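Long-range contact in protein yciO (PDB 1K7J), which is of unknown function but probably binds double-stranded RNA: residues 62-75 with 110-124. Sequence-based numbering, arbitrary orientation.
Sequences GHNFTLMCRDLSEL and RLLQEKRKTIGMRVP
The ring of Phe-65 lies against Leu-111 beside the parallel pairing of strand 66-68 with strand 118-122, two neighbouring central strands of the mixed sheet of this YrdC-like fold. It receives Leu-111 CD2 over one face, offset toward the rim, while helix 47-57 adds Met-50 and Cys-54, an apolar site that suits an aromatic. A water bridges the backbone N of Phe-65 to Leu-111 O and Thr-118 O. Gly-120 N donates to Phe-65 O (2.8 Å); glycine suits this place, since a CB there would probably crowd Phe-65 O. Thr-66 lies with Met-68 and Arg-122 on one face of the sheet; its OG1 shares a water with Arg-122 NH1, and a sulfate sits nearby. Leu-67 faces the opposite way, hydrogen-bonded through both N and O to Gly-120 O and Arg-122 N. Its CG meets Ile-119 CD1 tightly at 3.4 Å, the two side chains crossing at nearly a right angle. Met-68, a selenomethionine bent at chi2 (68°) and chi3 (71°), folds its flexible chain alongside the extended Arg-122 and lays CE over one guanidinium face, 3.7 Å from Arg-122 NE. Arg-122 NH1 also bonds Ser-144 OG, so an alanine here would probably leave that hydroxyl without this partner and Met-68 CE without the guanidinium face it rests on. Cys-69 N continues the ladder to Arg-122 O (2.7 Å). Asp-71 N-caps the following helix by accepting from Glu-74 N, and that helix brings Leu-75 CD1 to within 3.5 Å of Met-121 CB, a close carbon-carbon contact.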
# COMPACT_ATOMS: atom_id res chain seq x y z
N GLY A 62 14.66 3.08 8.85
CA GLY A 62 13.56 3.70 9.56
C GLY A 62 12.35 3.93 8.69
O GLY A 62 11.39 4.57 9.13
N HIS A 63 12.38 3.43 7.46
CA HIS A 63 11.24 3.61 6.56
C HIS A 63 10.16 2.60 6.91
O HIS A 63 10.41 1.41 7.05
CB HIS A 63 11.67 3.46 5.10
CG HIS A 63 10.72 4.10 4.13
ND1 HIS A 63 9.44 3.63 3.92
CD2 HIS A 63 10.85 5.20 3.35
CE1 HIS A 63 8.83 4.42 3.05
NE2 HIS A 63 9.66 5.37 2.69
N ASN A 64 8.94 3.11 7.04
CA ASN A 64 7.79 2.30 7.39
C ASN A 64 7.22 1.44 6.28
O ASN A 64 7.35 1.75 5.09
CB ASN A 64 6.66 3.21 7.89
CG ASN A 64 6.94 3.79 9.26
OD1 ASN A 64 6.74 3.12 10.27
ND2 ASN A 64 7.40 5.03 9.29
N PHE A 65 6.61 0.33 6.68
CA PHE A 65 5.93 -0.55 5.74
C PHE A 65 4.57 0.14 5.60
O PHE A 65 4.33 1.16 6.25
CB PHE A 65 5.71 -1.94 6.33
CG PHE A 65 6.87 -2.87 6.15
CD1 PHE A 65 7.17 -3.38 4.90
CD2 PHE A 65 7.65 -3.23 7.24
CE1 PHE A 65 8.24 -4.26 4.73
CE2 PHE A 65 8.73 -4.10 7.08
CZ PHE A 65 9.02 -4.61 5.82
N THR A 66 3.70 -0.41 4.77
CA THR A 66 2.38 0.16 4.58
C THR A 66 1.34 -0.94 4.68
O THR A 66 1.56 -2.05 4.22
CB THR A 66 2.24 0.82 3.19
OG1 THR A 66 3.15 1.92 3.08
CG2 THR A 66 0.81 1.34 2.99
N LEU A 67 0.23 -0.63 5.34
CA LEU A 67 -0.87 -1.59 5.40
C LEU A 67 -1.94 -0.95 4.53
O LEU A 67 -2.41 0.15 4.82
CB LEU A 67 -1.38 -1.77 6.83
CG LEU A 67 -0.49 -2.58 7.79
CD1 LEU A 67 -1.22 -2.77 9.11
CD2 LEU A 67 -0.15 -3.94 7.18
N MSE A 68 -2.28 -1.63 3.44
CA MSE A 68 -3.30 -1.15 2.51
C MSE A 68 -4.63 -1.61 3.11
O MSE A 68 -4.92 -2.81 3.16
CB MSE A 68 -3.06 -1.77 1.13
CG MSE A 68 -3.69 -1.04 -0.05
SE MSE A 68 -2.90 0.72 -0.40
CE MSE A 68 -1.13 0.19 -1.11
N CYS A 69 -5.44 -0.65 3.57
CA CYS A 69 -6.71 -0.94 4.23
C CYS A 69 -7.97 -0.61 3.42
O CYS A 69 -7.99 0.33 2.63
CB CYS A 69 -6.78 -0.20 5.56
SG CYS A 69 -5.43 -0.57 6.70
N ARG A 70 -9.02 -1.37 3.68
CA ARG A 70 -10.29 -1.20 2.99
C ARG A 70 -10.93 0.17 3.24
O ARG A 70 -11.40 0.82 2.31
CB ARG A 70 -11.27 -2.29 3.44
CG ARG A 70 -12.61 -2.27 2.72
CD ARG A 70 -12.49 -2.77 1.29
NE ARG A 70 -13.77 -2.72 0.59
CZ ARG A 70 -14.83 -3.46 0.91
NH1 ARG A 70 -14.76 -4.32 1.92
NH2 ARG A 70 -15.96 -3.34 0.23
N ASP A 71 -10.93 0.59 4.49
CA ASP A 71 -11.54 1.86 4.87
C ASP A 71 -11.01 2.33 6.21
O ASP A 71 -10.14 1.70 6.80
CB ASP A 71 -13.06 1.69 4.94
CG ASP A 71 -13.48 0.43 5.69
OD1 ASP A 71 -12.75 0.02 6.62
OD2 ASP A 71 -14.54 -0.14 5.36
N LEU A 72 -11.54 3.46 6.70
CA LEU A 72 -11.10 4.02 7.97
C LEU A 72 -11.35 3.06 9.13
O LEU A 72 -10.55 2.98 10.06
CB LEU A 72 -11.81 5.36 8.23
CG LEU A 72 -11.39 6.12 9.49
CD1 LEU A 72 -9.89 6.40 9.46
CD2 LEU A 72 -12.17 7.42 9.58
N SER A 73 -12.46 2.32 9.08
CA SER A 73 -12.77 1.37 10.14
C SER A 73 -11.66 0.33 10.26
O SER A 73 -11.18 0.05 11.36
CB SER A 73 -14.10 0.67 9.86
OG SER A 73 -14.36 -0.33 10.83
N GLU A 74 -11.26 -0.25 9.13
CA GLU A 74 -10.20 -1.25 9.16
C GLU A 74 -8.89 -0.62 9.59
O GLU A 74 -8.13 -1.21 10.35
CB GLU A 74 -10.03 -1.90 7.78
CG GLU A 74 -8.97 -2.99 7.78
CD GLU A 74 -9.10 -3.94 6.61
OE1 GLU A 74 -8.71 -3.57 5.48
OE2 GLU A 74 -9.62 -5.06 6.82
N LEU A 75 -8.64 0.60 9.12
CA LEU A 75 -7.42 1.31 9.49
C LEU A 75 -7.38 1.47 11.01
O LEU A 75 -6.33 1.28 11.64
CB LEU A 75 -7.39 2.68 8.80
CG LEU A 75 -6.19 3.60 9.08
CD1 LEU A 75 -6.02 4.57 7.91
CD2 LEU A 75 -6.38 4.35 10.39
N ARG A 110 7.33 -7.70 13.45
CA ARG A 110 8.30 -7.52 12.37
C ARG A 110 7.94 -6.44 11.35
O ARG A 110 8.81 -5.94 10.64
CB ARG A 110 8.54 -8.84 11.64
CG ARG A 110 7.27 -9.46 11.08
CD ARG A 110 7.53 -10.85 10.50
NE ARG A 110 6.27 -11.57 10.28
CZ ARG A 110 5.43 -11.33 9.28
NH1 ARG A 110 5.71 -10.39 8.38
NH2 ARG A 110 4.30 -12.01 9.19
N LEU A 111 6.66 -6.09 11.28
CA LEU A 111 6.20 -5.08 10.33
C LEU A 111 6.22 -3.67 10.90
O LEU A 111 6.04 -2.70 10.16
CB LEU A 111 4.80 -5.42 9.84
CG LEU A 111 4.67 -6.77 9.12
CD1 LEU A 111 3.22 -6.98 8.69
CD2 LEU A 111 5.60 -6.80 7.92
N LEU A 112 6.44 -3.55 12.20
CA LEU A 112 6.47 -2.24 12.85
C LEU A 112 7.89 -1.69 12.90
O LEU A 112 8.85 -2.45 13.05
CB LEU A 112 5.90 -2.35 14.26
CG LEU A 112 4.45 -2.84 14.36
CD1 LEU A 112 4.03 -2.90 15.82
CD2 LEU A 112 3.53 -1.91 13.58
N GLN A 113 8.01 -0.38 12.76
CA GLN A 113 9.32 0.27 12.78
C GLN A 113 10.00 -0.09 14.10
O GLN A 113 9.44 0.09 15.18
CB GLN A 113 9.15 1.79 12.65
CG GLN A 113 10.34 2.48 11.99
CD GLN A 113 11.53 2.60 12.91
OE1 GLN A 113 12.68 2.52 12.48
NE2 GLN A 113 11.26 2.80 14.20
N GLU A 114 11.21 -0.62 13.98
CA GLU A 114 12.01 -1.06 15.12
C GLU A 114 11.96 -0.18 16.36
O GLU A 114 11.72 -0.66 17.47
CB GLU A 114 13.46 -1.24 14.68
CG GLU A 114 14.07 0.01 14.05
CD GLU A 114 15.40 -0.26 13.38
OE1 GLU A 114 15.45 -1.09 12.44
OE2 GLU A 114 16.41 0.36 13.79
N LYS A 115 12.18 1.12 16.18
CA LYS A 115 12.21 2.04 17.31
C LYS A 115 10.89 2.72 17.67
O LYS A 115 10.51 2.77 18.84
CB LYS A 115 13.27 3.12 17.05
CG LYS A 115 13.56 4.01 18.25
CD LYS A 115 14.66 5.02 17.92
CE LYS A 115 14.99 5.87 19.14
NZ LYS A 115 13.78 6.57 19.66
N ARG A 116 10.18 3.22 16.67
CA ARG A 116 8.93 3.93 16.90
C ARG A 116 7.66 3.06 16.92
O ARG A 116 6.60 3.52 17.35
CB ARG A 116 8.79 5.04 15.85
CG ARG A 116 10.01 5.96 15.76
CD ARG A 116 9.62 7.28 15.14
NE ARG A 116 8.52 7.87 15.89
CZ ARG A 116 7.48 8.49 15.35
NH1 ARG A 116 7.38 8.61 14.03
NH2 ARG A 116 6.52 8.96 16.14
N LYS A 117 7.78 1.82 16.47
CA LYS A 117 6.66 0.87 16.44
C LYS A 117 5.52 1.38 15.56
O LYS A 117 4.34 1.08 15.79
CB LYS A 117 6.14 0.62 17.86
CG LYS A 117 7.22 0.26 18.87
CD LYS A 117 8.02 -0.96 18.44
CE LYS A 117 9.14 -1.25 19.42
NZ LYS A 117 10.01 -2.36 18.95
N THR A 118 5.89 2.13 14.53
CA THR A 118 4.91 2.69 13.61
C THR A 118 4.82 1.92 12.30
O THR A 118 5.62 1.03 12.01
CB THR A 118 5.28 4.13 13.26
OG1 THR A 118 6.63 4.17 12.78
CG2 THR A 118 5.13 5.03 14.48
N ILE A 119 3.81 2.27 11.51
CA ILE A 119 3.58 1.67 10.21
C ILE A 119 2.66 2.61 9.44
O ILE A 119 1.84 3.31 10.04
CB ILE A 119 2.96 0.25 10.35
CG1 ILE A 119 2.84 -0.40 8.96
CG2 ILE A 119 1.62 0.32 11.06
CD1 ILE A 119 2.64 -1.91 9.02
N GLY A 120 2.81 2.64 8.12
CA GLY A 120 1.98 3.52 7.31
C GLY A 120 0.63 2.89 7.02
O GLY A 120 0.55 1.71 6.67
N MSE A 121 -0.43 3.67 7.18
CA MSE A 121 -1.79 3.21 6.94
C MSE A 121 -2.27 3.90 5.67
O MSE A 121 -2.16 5.12 5.54
CB MSE A 121 -2.68 3.55 8.13
CG MSE A 121 -2.12 3.06 9.48
SE MSE A 121 -1.73 1.15 9.52
CE MSE A 121 -3.54 0.50 9.49
N ARG A 122 -2.83 3.12 4.75
CA ARG A 122 -3.25 3.69 3.47
C ARG A 122 -4.53 3.07 2.93
O ARG A 122 -4.63 1.85 2.78
CB ARG A 122 -2.10 3.50 2.48
CG ARG A 122 -2.29 4.01 1.07
CD ARG A 122 -0.96 3.79 0.34
NE ARG A 122 -1.05 3.91 -1.12
CZ ARG A 122 -0.01 3.75 -1.93
NH1 ARG A 122 1.18 3.46 -1.42
NH2 ARG A 122 -0.16 3.87 -3.24
N VAL A 123 -5.52 3.92 2.65
CA VAL A 123 -6.79 3.47 2.09
C VAL A 123 -6.81 3.91 0.63
O VAL A 123 -6.88 5.10 0.33
CB VAL A 123 -7.99 4.13 2.82
CG1 VAL A 123 -9.29 3.67 2.19
CG2 VAL A 123 -7.96 3.78 4.30
N PRO A 124 -6.75 2.95 -0.30
CA PRO A 124 -6.76 3.27 -1.74
C PRO A 124 -8.17 3.61 -2.21
O PRO A 124 -9.15 3.13 -1.66
CB PRO A 124 -6.22 2.00 -2.37
CG PRO A 124 -6.80 0.93 -1.50
CD PRO A 124 -6.63 1.49 -0.09
O HOH W 1 6.67 -0.14 9.54
O HOH W 2 2.45 4.01 1.31